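Local atomic coordinates of SusD homolog (Bacteroides thetaiotaomicron VPI-5482, PDB entry 3IV0), a protein that probably binds sugars at the outer membrane, as SusD-family lipoproteins do in glycan uptake, although its own ligand is not known. Residues 100-105 with 129-134; 211-216 with 225-230; 279-282 with 286-289; 394-397 with 401-404; 438-443 with 449-454. All coordinates share one frame; numbering follows the deposited sequence. Where two conformers were deposited one is given.

The five contacts follow one another along a single, largely helical chain, and none touches another. Contacts 1 and 2 are buried helix-to-helix packings with centres about 22 Å apart and nearest atoms about 5 Å apart. Contact 5 approaches contact 2 to about 7 Å between nearest atoms, and F454 of contact 5 reaches the helix 202-219 that carries residues 211-216. Contact 4 lies about 38 Å from contact 1 between centres, on the opposite side of the chain's centre. Contact 3, about 28 Å from contact 1 and 33 Å from contact 2 between centres, holds a 1,2-ethanediol, probably from the crystallisation liquor; it does not identify a sugar site.

Contact 1 (100-105 with 129-134); sequences QDANIL and FMRSLS
A102 and N103 on helix 93-108 both meet R131 of helix 117-142, through one apolar touch and one polar bond. The apolar part is A102 CB against R131 CB at 3.8 Å; the small methyl lets the helices come close, with the CA atoms of A102 and R131 6.0 Å apart. The two helices belong to the N-terminal, TPR-related helical region of the SusD fold, and R131 also packs on I99 and L106 of helix 93-108. The polar part is a nearly straight hydrogen bond from R131 NH1 to N103 OD1, 2.9 Å with an N-H...O angle of 165°. The oxygen lies at the guanidinium edge, close to its plane, while the amide plane is turned 57° from it. R131 sends CG opposite its backbone N (chi1 -177°) and bends at chi3, which carries the guanidinium across the end of N103. N103 OD1 also sits 3.1 Å from R131 CD. Beyond this pair, R131 NH2 makes a long, weak ion pair with D172 and N103 ND2 a weak hydrogen bond to the Y148 carbonyl. A leucine in place of R131 would probably leave the buried N103 OD1 without this donor and D172 without its distant positive charge.

Contact 2 (211-216 with 225-230); sequences HINLWL and EQYYRN
Y227 lays its ring under L216, whose CB stands over the centre of one face, 3.5 Å from the centroid and 8° off the ring normal, a CH-pi contact. Y227 CG, anti to the carbonyl carbon and beside the backbone N, helps put the ring there. L216 CD1 lies 3.8 Å from Y227 CE1. N213 meets the ring differently: N213 OD1 comes to the edge, near the plane, 3.4 Å from Y227 CD1. N213 OD1 also accepts a fairly straight hydrogen bond from N230 ND2, 2.8 Å; it lies in the amide plane of N230, whereas the two amides cross with their planes 68° apart. These side chains fill the interface of an antiparallel helical hairpin, helix 202-219 with helix 224-238, as in the TPR-like helical pairs of SusD proteins; the short segments cross at -163° with their axes 8.5 Å apart. Y228 starts away from the partner helix, but its ring swings back to place CE1 3.6 Å from L214 CD2. Y227 OH is hydrogen-bonded to D220 and Q167, N213 ND2 to the M209 carbonyl. From above the carbonyl plane, Q226 NE2 donates to N230 OD1 at 3.0 Å, which probably helps to hold the N230 amide.

Contact 3 (279-282 with 286-289); sequences MMNA and DNVS. With EDO (1,2-ethanediol), chain F.
M280 and D286 lie opposite one another in the backbone with CA atoms 6.0 Å apart, and N281 and N287 with theirs 6.3 Å apart, where the chain doubles back from a 3-10 turn at 280-282 into a short, weakly bonded helix, 284-287. This compact turn lies in the loop region that follows strand 264-268 of the SusD fold. The turn is tied by A282 N bonding to M279 O, and across it M280 O comes 3.4 Å from D286 CB. N287 supplies the side-chain hydrogen bond across the turn: N287 ND2 donates to N281 O, 2.9 Å with an N-H...O angle of 165°. The approach is from above the carbonyl plane, 46° out of it, although the oxygen lies near the amide plane of N287. M280 CG lies anti to its backbone N (chi1 -176°), 3.7 Å from D286 CB, before the chain bends at chi3. The carboxylate of D286 is engaged beyond the turn, by hydrogen bonds to S357 and T356. N287 also packs on L299 and F300, and a leucine in its place would probably leave the N281 carbonyl without its donor. A 1,2-ethanediol, also hydrogen-bonded to K295, lies beside both segments; M280 has a second conformer, and its fit against the diol is doubtful. The diol O1 bonds weakly to the D286 carbonyl, and its O2 weakly to N287 OD1 at 2.9 Å.

Contact 4 (394-397 with 401-404); sequences RVRN and ASEI
The C-terminal end of helix 385-398 and the loop that leads on to helix 408-422, within the SusD family region, are clasped together by R396 over the returning chain 401-404. The turn is closed by the backbone bond A401 N to R396 O, 2.9 Å, which brings the two CA atoms to 5.0 Å. R396 curls back, bent at chi2 and chi3 (-74° and -69°), so that its guanidinium lies against the loop. A401 CB sits over the centre of one face, 3.6 Å from R396 CZ, and I404 CD1 covers the opposite face, 3.9 Å from R396 NH2. S402 is gripped at the guanidinium edge, with its O and OG close to the plane. R396 NE gives the straighter bond to S402 O, 2.8 Å and in the carbonyl plane, while R396 NH2 shares that oxygen at 3.1 Å. The group is thus sandwiched between two apolar groups, with its rotation fixed by the bonds along one edge. R396 NH1 forms a salt bridge to E418, tying helix 385-398 to helix 408-422, while I404 N to N393 OD1 ties the loop back to helix 385-398. R396 NH2 also reaches S402 OG at 3.2 Å, bent (141°) compared with the NE bond.

Contact 5 (438-443 with 449-454); sequences KVYNRN and MTRTNF
A small aromatic cluster joins the loop after helix 429-436 to the start of helix 451-455, with Y440 packed between R451 and F454. The ring of Y440 presents its edge to the face of F454, centroids 5.1 Å apart and planes at 69°, a T-shaped pair. One face of Y440 is covered by the extended side chain of R451, whose CG stands 3.8 Å from the centroid, almost on the ring normal, a CH-pi contact; its guanidinium runs on over the hydroxyl, nearly parallel to the ring (planes 3° apart). Y440 holds CG between its backbone N and carbonyl carbon (chi1 52°), which turns the ring toward the helix. The segments belong to the SusD family region near the C-terminus, and the helix opens with an N-cap: T450 OG1 accepts from N453 N at 3.0 Å. The backbones are tied by M449 N to V439 O, 3.0 Å, and by a CA-H...O contact from Y440 CA to M449 O at 3.1 Å. Beside these, V439 splits its methyls, CG2 touching M449 CE at 3.6 Å and CG1 lying 3.5 Å from F454 CD2. F454 packs further on W459 and on Q218 and F219 of helix 202-219.

Contact 1 (100-105 with 129-134)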
# COMPACT_ATOMS: atom_id res chain seq x y z
N GLN A 100 -6.33 3.18 -18.42
CA GLN A 100 -6.66 3.58 -19.79
C GLN A 100 -6.06 4.95 -20.12
O GLN A 100 -5.61 5.17 -21.25
CB GLN A 100 -8.18 3.57 -20.02
CG GLN A 100 -8.64 4.28 -21.29
CD GLN A 100 -8.23 3.59 -22.59
OE1 GLN A 100 -7.18 3.89 -23.18
NE2 GLN A 100 -9.07 2.67 -23.05
N ASP A 101 -6.04 5.89 -19.18
CA ASP A 101 -5.38 7.17 -19.42
C ASP A 101 -3.87 7.01 -19.57
O ASP A 101 -3.24 7.69 -20.41
CB ASP A 101 -5.79 8.20 -18.40
CG ASP A 101 -7.24 8.65 -18.60
OD1 ASP A 101 -7.81 8.41 -19.70
OD2 ASP A 101 -7.82 9.22 -17.68
N ALA A 102 -3.25 6.12 -18.81
CA ALA A 102 -1.84 5.82 -19.03
C ALA A 102 -1.63 5.29 -20.43
O ALA A 102 -0.68 5.68 -21.11
CB ALA A 102 -1.29 4.80 -17.97
N ASN A 103 -2.48 4.36 -20.85
CA ASN A 103 -2.38 3.82 -22.20
C ASN A 103 -2.48 4.92 -23.25
O ASN A 103 -1.72 4.92 -24.24
CB ASN A 103 -3.46 2.75 -22.43
CG ASN A 103 -3.24 1.48 -21.60
OD1 ASN A 103 -2.14 1.21 -21.13
ND2 ASN A 103 -4.28 0.68 -21.48
N ILE A 104 -3.41 5.85 -23.05
CA ILE A 104 -3.57 6.98 -23.96
C ILE A 104 -2.33 7.84 -23.99
O ILE A 104 -1.82 8.17 -25.05
CB ILE A 104 -4.81 7.80 -23.62
CG1 ILE A 104 -6.08 7.00 -23.95
CG2 ILE A 104 -4.79 9.17 -24.36
CD1 ILE A 104 -7.33 7.50 -23.32
N LEU A 105 -1.83 8.25 -22.84
CA LEU A 105 -0.63 9.09 -22.82
C LEU A 105 0.50 8.39 -23.56
O LEU A 105 1.23 9.01 -24.36
CB LEU A 105 -0.22 9.43 -21.37
CG LEU A 105 1.02 10.33 -21.22
CD1 LEU A 105 1.00 11.16 -19.93
CD2 LEU A 105 2.30 9.53 -21.23
N PHE A 129 4.81 3.58 -14.70
CA PHE A 129 4.77 3.29 -13.28
C PHE A 129 3.34 3.25 -12.75
O PHE A 129 2.95 2.30 -12.04
CB PHE A 129 5.60 4.29 -12.47
CG PHE A 129 5.46 4.11 -10.98
CD1 PHE A 129 6.12 3.08 -10.33
CD2 PHE A 129 4.60 4.91 -10.25
CE1 PHE A 129 5.95 2.88 -8.97
CE2 PHE A 129 4.42 4.71 -8.88
CZ PHE A 129 5.12 3.69 -8.25
N MSE A 130 2.53 4.24 -13.07
CA MSE A 130 1.21 4.32 -12.54
C MSE A 130 0.32 3.27 -13.09
O MSE A 130 -0.56 2.77 -12.37
CB MSE A 130 0.64 5.73 -12.76
CG MSE A 130 1.34 6.76 -11.86
SE MSE A 130 1.35 6.42 -9.97
CE MSE A 130 -0.47 6.53 -9.67
N ARG A 131 0.51 2.90 -14.34
CA ARG A 131 -0.24 1.77 -14.89
C ARG A 131 0.08 0.49 -14.16
O ARG A 131 -0.84 -0.28 -13.81
CB ARG A 131 0.02 1.63 -16.39
CG ARG A 131 -0.78 0.51 -17.04
CD ARG A 131 -0.61 0.46 -18.54
NE ARG A 131 0.75 0.05 -18.84
CZ ARG A 131 1.33 0.13 -20.04
NH1 ARG A 131 0.68 0.60 -21.06
NH2 ARG A 131 2.59 -0.28 -20.19
N SER A 132 1.37 0.24 -13.95
CA SER A 132 1.83 -0.93 -13.21
C SER A 132 1.34 -0.94 -11.78
O SER A 132 0.92 -2.00 -11.27
CB SER A 132 3.33 -1.07 -13.24
OG SER A 132 3.79 -1.11 -14.59
N LEU A 133 1.37 0.22 -11.13
CA LEU A 133 0.88 0.31 -9.76
C LEU A 133 -0.60 -0.01 -9.67
O LEU A 133 -1.06 -0.70 -8.78
CB LEU A 133 1.17 1.69 -9.17
CG LEU A 133 0.87 1.85 -7.70
CD1 LEU A 133 1.79 1.00 -6.81
CD2 LEU A 133 1.06 3.32 -7.32
N SER A 134 -1.36 0.49 -10.65
CA SER A 134 -2.81 0.25 -10.69
C SER A 134 -3.07 -1.23 -10.92
O SER A 134 -3.92 -1.81 -10.21
CB SER A 134 -3.46 1.09 -11.78
OG SER A 134 -3.33 2.48 -11.50

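Contact 2 (211-216 with 225-230)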
# COMPACT_ATOMS: atom_id res chain seq x y z
N HIS A 211 7.65 -5.48 -4.42
CA HIS A 211 6.34 -6.01 -4.06
C HIS A 211 5.83 -6.99 -5.10
O HIS A 211 5.31 -8.05 -4.76
CB HIS A 211 5.36 -4.86 -3.91
CG HIS A 211 5.27 -4.36 -2.53
ND1 HIS A 211 6.14 -3.43 -1.99
CD2 HIS A 211 4.39 -4.68 -1.57
CE1 HIS A 211 5.78 -3.21 -0.72
NE2 HIS A 211 4.72 -3.96 -0.46
N ILE A 212 5.98 -6.68 -6.37
CA ILE A 212 5.47 -7.56 -7.43
C ILE A 212 6.21 -8.89 -7.38
O ILE A 212 5.58 -9.97 -7.42
CB ILE A 212 5.58 -6.89 -8.81
CG1 ILE A 212 4.61 -5.73 -8.95
CG2 ILE A 212 5.30 -7.93 -9.92
CD1 ILE A 212 4.88 -4.87 -10.18
N ASN A 213 7.53 -8.86 -7.27
CA ASN A 213 8.30 -10.11 -7.13
C ASN A 213 7.82 -10.93 -5.94
O ASN A 213 7.71 -12.15 -6.03
CB ASN A 213 9.77 -9.79 -6.97
CG ASN A 213 10.48 -9.65 -8.30
OD1 ASN A 213 10.67 -10.63 -9.03
ND2 ASN A 213 10.86 -8.42 -8.65
N LEU A 214 7.54 -10.30 -4.81
CA LEU A 214 7.15 -11.04 -3.61
C LEU A 214 5.75 -11.63 -3.72
O LEU A 214 5.46 -12.69 -3.15
CB LEU A 214 7.34 -10.18 -2.36
CG LEU A 214 8.83 -9.89 -2.07
CD1 LEU A 214 8.94 -8.78 -1.04
CD2 LEU A 214 9.52 -11.16 -1.55
N TRP A 215 4.88 -11.02 -4.52
CA TRP A 215 3.59 -11.61 -4.83
C TRP A 215 3.80 -12.81 -5.76
O TRP A 215 3.13 -13.84 -5.62
CB TRP A 215 2.57 -10.58 -5.40
CG TRP A 215 1.89 -9.89 -4.32
CD1 TRP A 215 2.42 -8.97 -3.48
CD2 TRP A 215 0.54 -10.10 -3.89
NE1 TRP A 215 1.50 -8.61 -2.52
CE2 TRP A 215 0.32 -9.28 -2.77
CE3 TRP A 215 -0.51 -10.89 -4.35
CZ2 TRP A 215 -0.90 -9.26 -2.09
CZ3 TRP A 215 -1.72 -10.86 -3.70
CH2 TRP A 215 -1.91 -10.06 -2.59
N LEU A 216 4.73 -12.71 -6.69
CA LEU A 216 5.05 -13.85 -7.59
C LEU A 216 5.65 -15.02 -6.81
O LEU A 216 5.45 -16.18 -7.17
CB LEU A 216 5.97 -13.39 -8.72
CG LEU A 216 5.21 -12.60 -9.81
CD1 LEU A 216 6.16 -11.81 -10.69
CD2 LEU A 216 4.39 -13.54 -10.69
N GLU A 225 12.84 -18.82 -6.20
CA GLU A 225 14.25 -18.46 -6.03
C GLU A 225 14.63 -17.28 -6.90
O GLU A 225 15.29 -16.36 -6.42
CB GLU A 225 15.14 -19.68 -6.30
CG GLU A 225 16.65 -19.40 -6.47
CD GLU A 225 17.44 -20.70 -6.70
OE1 GLU A 225 17.87 -21.31 -5.70
OE2 GLU A 225 17.59 -21.11 -7.87
N GLN A 226 14.23 -17.27 -8.16
CA GLN A 226 14.49 -16.16 -9.01
C GLN A 226 13.80 -14.88 -8.53
O GLN A 226 14.38 -13.83 -8.59
CB GLN A 226 14.09 -16.43 -10.47
CG GLN A 226 14.54 -15.35 -11.42
CD GLN A 226 16.06 -15.15 -11.42
OE1 GLN A 226 16.80 -16.08 -11.72
NE2 GLN A 226 16.53 -13.95 -11.05
N TYR A 227 12.55 -14.97 -8.11
CA TYR A 227 11.88 -13.75 -7.63
C TYR A 227 12.59 -13.17 -6.42
O TYR A 227 12.79 -11.96 -6.32
CB TYR A 227 10.40 -14.03 -7.35
CG TYR A 227 9.63 -14.51 -8.58
CD1 TYR A 227 9.70 -13.84 -9.77
CD2 TYR A 227 8.79 -15.64 -8.52
CE1 TYR A 227 8.99 -14.28 -10.90
CE2 TYR A 227 8.11 -16.07 -9.65
CZ TYR A 227 8.23 -15.40 -10.82
OH TYR A 227 7.54 -15.80 -11.95
N TYR A 228 12.98 -14.01 -5.47
CA TYR A 228 13.73 -13.53 -4.32
C TYR A 228 15.06 -12.93 -4.74
O TYR A 228 15.46 -11.89 -4.25
CB TYR A 228 13.94 -14.66 -3.30
CG TYR A 228 12.76 -14.99 -2.41
CD1 TYR A 228 12.10 -14.01 -1.68
CD2 TYR A 228 12.38 -16.31 -2.20
CE1 TYR A 228 11.08 -14.34 -0.80
CE2 TYR A 228 11.37 -16.63 -1.33
CZ TYR A 228 10.72 -15.65 -0.62
OH TYR A 228 9.71 -15.99 0.27
N ARG A 229 15.75 -13.55 -5.69
CA ARG A 229 16.98 -12.97 -6.20
C ARG A 229 16.75 -11.61 -6.82
O ARG A 229 17.59 -10.69 -6.74
CB ARG A 229 17.67 -13.94 -7.19
CG ARG A 229 18.34 -15.10 -6.53
CD ARG A 229 19.01 -15.99 -7.58
NE ARG A 229 19.70 -17.10 -6.94
CZ ARG A 229 20.17 -18.15 -7.58
NH1 ARG A 229 20.03 -18.25 -8.90
NH2 ARG A 229 20.78 -19.11 -6.91
N ASN A 230 15.62 -11.46 -7.51
CA ASN A 230 15.27 -10.18 -8.08
C ASN A 230 15.12 -9.13 -6.98
O ASN A 230 15.54 -8.01 -7.12
CB ASN A 230 13.94 -10.26 -8.84
CG ASN A 230 14.02 -11.04 -10.15
OD1 ASN A 230 15.11 -11.34 -10.66
ND2 ASN A 230 12.85 -11.39 -10.68

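Contact 3 (279-282 with 286-289)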
# COMPACT_ATOMS: atom_id res chain seq x y z
N MSE A 279 -11.28 10.72 1.78
CA MSE A 279 -12.41 10.43 2.64
C MSE A 279 -11.92 10.19 4.06
O MSE A 279 -10.89 9.53 4.26
CB MSE A 279 -13.09 9.17 2.18
CG MSE A 279 -13.87 9.34 0.97
SE MSE A 279 -14.66 7.68 0.31
CE MSE A 279 -15.67 7.30 1.78
N MSE A 280 -12.63 10.72 5.03
CA MSE A 280 -12.30 10.48 6.40
C MSE A 280 -12.15 8.97 6.68
O MSE A 280 -11.18 8.54 7.31
CB MSE A 280 -13.40 11.09 7.26
CG MSE A 280 -13.11 10.97 8.68
SE MSE A 280 -14.21 12.11 9.78
CE MSE A 280 -13.86 13.33 9.18
N ASN A 281 -13.10 8.19 6.20
CA ASN A 281 -13.14 6.75 6.47
C ASN A 281 -12.04 5.99 5.72
O ASN A 281 -11.75 4.84 6.00
CB ASN A 281 -14.54 6.20 6.12
CG ASN A 281 -14.83 4.83 6.67
OD1 ASN A 281 -14.44 4.44 7.81
ND2 ASN A 281 -15.57 4.10 5.91
N ALA A 282 -11.44 6.63 4.73
CA ALA A 282 -10.30 6.08 4.00
C ALA A 282 -8.96 6.22 4.71
O ALA A 282 -7.98 5.55 4.37
CB ALA A 282 -10.17 6.75 2.62
N ASP A 286 -8.01 8.38 10.99
CA ASP A 286 -9.33 8.89 11.36
C ASP A 286 -10.26 7.82 11.83
O ASP A 286 -11.33 8.12 12.38
CB ASP A 286 -9.94 9.74 10.24
CG ASP A 286 -9.30 11.12 10.13
OD1 ASP A 286 -8.76 11.63 11.13
OD2 ASP A 286 -9.41 11.74 9.05
N ASN A 287 -9.88 6.55 11.64
CA ASN A 287 -10.67 5.46 12.12
C ASN A 287 -10.22 4.96 13.50
O ASN A 287 -10.98 4.21 14.15
CB ASN A 287 -10.65 4.31 11.10
CG ASN A 287 -11.39 4.65 9.81
OD1 ASN A 287 -12.38 5.38 9.81
ND2 ASN A 287 -10.90 4.11 8.70
N VAL A 288 -9.02 5.33 13.92
CA VAL A 288 -8.45 4.83 15.17
C VAL A 288 -8.13 5.96 16.14
O VAL A 288 -7.43 5.74 17.12
CB VAL A 288 -7.18 3.97 14.95
CG1 VAL A 288 -7.57 2.73 14.16
CG2 VAL A 288 -6.12 4.76 14.26
N SER A 289 -8.69 7.13 15.92
CA SER A 289 -8.47 8.30 16.79
C SER A 289 -9.77 8.83 17.32
O SER A 289 -10.81 8.69 16.67
CB SER A 289 -7.80 9.43 15.99
OG SER A 289 -6.53 9.02 15.49
C1 EDO F . -13.54 9.17 10.80
O1 EDO F . -13.87 9.52 12.12
C2 EDO F . -14.12 7.88 10.23
O2 EDO F . -14.44 6.93 11.24

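Contact 4 (394-397 with 401-404)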
# COMPACT_ATOMS: atom_id res chain seq x y z
N ARG A 394 18.67 -1.82 11.07
CA ARG A 394 18.51 -0.39 10.81
C ARG A 394 17.14 0.10 11.25
O ARG A 394 17.02 1.18 11.82
CB ARG A 394 18.76 -0.09 9.35
CG ARG A 394 20.26 -0.19 9.01
CD ARG A 394 20.53 -0.10 7.57
NE ARG A 394 20.17 1.20 7.03
CZ ARG A 394 20.13 1.44 5.72
NH1 ARG A 394 20.44 0.48 4.89
NH2 ARG A 394 19.79 2.63 5.28
N VAL A 395 16.13 -0.73 11.04
CA VAL A 395 14.78 -0.41 11.46
C VAL A 395 14.62 -0.57 12.98
O VAL A 395 14.04 0.29 13.64
CB VAL A 395 13.77 -1.24 10.69
CG1 VAL A 395 12.34 -0.96 11.18
CG2 VAL A 395 13.91 -0.95 9.16
N ARG A 396 15.19 -1.66 13.52
CA ARG A 396 15.14 -1.87 14.97
C ARG A 396 15.82 -0.71 15.69
O ARG A 396 15.30 -0.20 16.68
CB ARG A 396 15.85 -3.16 15.35
CG ARG A 396 15.31 -4.44 14.78
CD ARG A 396 14.04 -4.87 15.44
NE ARG A 396 14.27 -5.29 16.83
CZ ARG A 396 13.31 -5.72 17.63
NH1 ARG A 396 12.04 -5.75 17.25
NH2 ARG A 396 13.61 -6.09 18.87
N ASN A 397 17.00 -0.32 15.22
CA ASN A 397 17.75 0.74 15.89
C ASN A 397 17.00 2.07 15.82
O ASN A 397 16.99 2.82 16.79
CB ASN A 397 19.16 0.89 15.32
CG ASN A 397 20.14 -0.19 15.80
OD1 ASN A 397 21.01 -0.64 15.04
ND2 ASN A 397 20.03 -0.59 17.05
N ALA A 401 14.67 -0.39 19.55
CA ALA A 401 14.44 -1.75 19.93
C ALA A 401 15.73 -2.54 19.88
O ALA A 401 16.71 -2.13 19.25
CB ALA A 401 13.37 -2.38 19.01
N SER A 402 15.74 -3.69 20.54
CA SER A 402 16.97 -4.47 20.63
C SER A 402 17.44 -4.98 19.26
O SER A 402 16.62 -5.32 18.41
CB SER A 402 16.78 -5.64 21.56
OG SER A 402 15.86 -6.59 21.04
N GLU A 403 18.75 -5.00 19.01
CA GLU A 403 19.27 -5.56 17.78
C GLU A 403 19.01 -7.07 17.75
O GLU A 403 19.10 -7.76 18.77
CB GLU A 403 20.76 -5.28 17.61
CG GLU A 403 21.09 -3.84 17.23
CD GLU A 403 22.51 -3.71 16.72
OE1 GLU A 403 23.39 -4.47 17.20
OE2 GLU A 403 22.76 -2.85 15.85
N ILE A 404 18.68 -7.56 16.57
CA ILE A 404 18.40 -8.95 16.35
C ILE A 404 19.65 -9.61 15.79
O ILE A 404 20.29 -9.11 14.86
CB ILE A 404 17.24 -9.10 15.33
CG1 ILE A 404 15.95 -8.47 15.88
CG2 ILE A 404 16.99 -10.57 14.97
CD1 ILE A 404 15.55 -9.02 17.12

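Contact 5 (438-443 with 449-454)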
# COMPACT_ATOMS: atom_id res chain seq x y z
N LYS A 438 0.69 -16.43 5.27
CA LYS A 438 0.47 -16.40 6.70
C LYS A 438 -0.99 -16.12 7.04
O LYS A 438 -1.38 -16.27 8.19
CB LYS A 438 1.42 -15.42 7.40
CG LYS A 438 2.84 -15.98 7.47
CD LYS A 438 3.83 -14.98 7.99
CE LYS A 438 5.11 -15.64 8.46
NZ LYS A 438 6.01 -16.11 7.40
N VAL A 439 -1.79 -15.71 6.05
CA VAL A 439 -3.19 -15.40 6.24
C VAL A 439 -4.00 -16.61 6.68
O VAL A 439 -5.10 -16.45 7.24
CB VAL A 439 -3.82 -14.72 5.01
CG1 VAL A 439 -4.11 -15.70 3.85
CG2 VAL A 439 -5.11 -13.92 5.39
N TYR A 440 -3.47 -17.81 6.44
CA TYR A 440 -4.17 -19.03 6.87
C TYR A 440 -3.41 -19.73 7.99
O TYR A 440 -3.68 -20.91 8.26
CB TYR A 440 -4.44 -19.97 5.68
CG TYR A 440 -3.25 -20.30 4.85
CD1 TYR A 440 -2.29 -21.21 5.31
CD2 TYR A 440 -3.07 -19.73 3.60
CE1 TYR A 440 -1.22 -21.52 4.56
CE2 TYR A 440 -1.98 -20.04 2.82
CZ TYR A 440 -1.06 -20.97 3.32
OH TYR A 440 0.06 -21.29 2.61
N ASN A 441 -2.56 -19.01 8.71
CA ASN A 441 -1.75 -19.57 9.78
C ASN A 441 -2.01 -18.82 11.08
O ASN A 441 -1.66 -17.66 11.22
CB ASN A 441 -0.27 -19.50 9.38
CG ASN A 441 0.63 -20.29 10.29
OD1 ASN A 441 0.36 -20.43 11.49
ND2 ASN A 441 1.74 -20.76 9.73
N ARG A 442 -2.65 -19.49 12.04
CA ARG A 442 -2.99 -18.85 13.30
C ARG A 442 -1.77 -18.41 14.13
O ARG A 442 -1.90 -17.58 15.02
CB ARG A 442 -3.89 -19.77 14.14
CG ARG A 442 -4.61 -19.06 15.26
CD ARG A 442 -5.55 -20.02 15.98
NE ARG A 442 -6.54 -20.57 15.06
CZ ARG A 442 -7.67 -19.96 14.70
NH1 ARG A 442 -7.96 -18.76 15.17
NH2 ARG A 442 -8.50 -20.55 13.86
N ASN A 443 -0.59 -18.94 13.81
CA ASN A 443 0.64 -18.50 14.48
C ASN A 443 1.03 -17.06 14.12
O ASN A 443 1.80 -16.42 14.86
CB ASN A 443 1.79 -19.44 14.13
CG ASN A 443 1.58 -20.84 14.68
OD1 ASN A 443 1.60 -21.83 13.94
ND2 ASN A 443 1.33 -20.92 15.96
N MSE A 449 -7.96 -17.13 7.72
CA MSE A 449 -8.88 -17.94 6.93
C MSE A 449 -8.30 -19.35 6.86
O MSE A 449 -7.15 -19.58 7.25
CB MSE A 449 -9.08 -17.35 5.52
CG MSE A 449 -7.86 -17.39 4.62
SE MSE A 449 -8.07 -16.47 2.92
CE MSE A 449 -8.09 -14.64 3.55
N THR A 450 -9.03 -20.30 6.29
CA THR A 450 -8.47 -21.62 6.10
C THR A 450 -7.61 -21.69 4.84
O THR A 450 -7.81 -20.92 3.88
CB THR A 450 -9.54 -22.73 6.03
OG1 THR A 450 -10.21 -22.64 4.79
CG2 THR A 450 -10.54 -22.60 7.18
N ARG A 451 -6.69 -22.64 4.79
CA ARG A 451 -5.83 -22.77 3.63
C ARG A 451 -6.66 -23.19 2.42
O ARG A 451 -6.41 -22.73 1.29
CB ARG A 451 -4.66 -23.71 3.90
CG ARG A 451 -3.73 -23.79 2.73
CD ARG A 451 -2.51 -24.60 3.07
NE ARG A 451 -1.57 -24.59 1.97
CZ ARG A 451 -0.49 -25.36 1.90
NH1 ARG A 451 -0.21 -26.19 2.89
NH2 ARG A 451 0.31 -25.27 0.86
N THR A 452 -7.62 -24.08 2.61
CA THR A 452 -8.47 -24.51 1.49
C THR A 452 -9.21 -23.30 0.92
O THR A 452 -9.27 -23.13 -0.29
CB THR A 452 -9.48 -25.58 1.90
OG1 THR A 452 -8.79 -26.70 2.49
CG2 THR A 452 -10.23 -26.05 0.68
N ASN A 453 -9.76 -22.47 1.79
CA ASN A 453 -10.49 -21.28 1.32
C ASN A 453 -9.55 -20.34 0.61
O ASN A 453 -9.88 -19.87 -0.49
CB ASN A 453 -11.21 -20.62 2.47
CG ASN A 453 -12.45 -21.41 2.93
OD1 ASN A 453 -12.93 -22.29 2.22
ND2 ASN A 453 -12.98 -21.02 4.05
N PHE A 454 -8.37 -20.14 1.15
CA PHE A 454 -7.34 -19.40 0.41
C PHE A 454 -7.14 -19.96 -0.97
O PHE A 454 -7.08 -19.21 -1.98
CB PHE A 454 -6.04 -19.45 1.19
CG PHE A 454 -4.90 -18.73 0.54
CD1 PHE A 454 -4.07 -19.40 -0.35
CD2 PHE A 454 -4.59 -17.44 0.87
CE1 PHE A 454 -2.98 -18.78 -0.91
CE2 PHE A 454 -3.49 -16.82 0.31
CZ PHE A 454 -2.70 -17.47 -0.58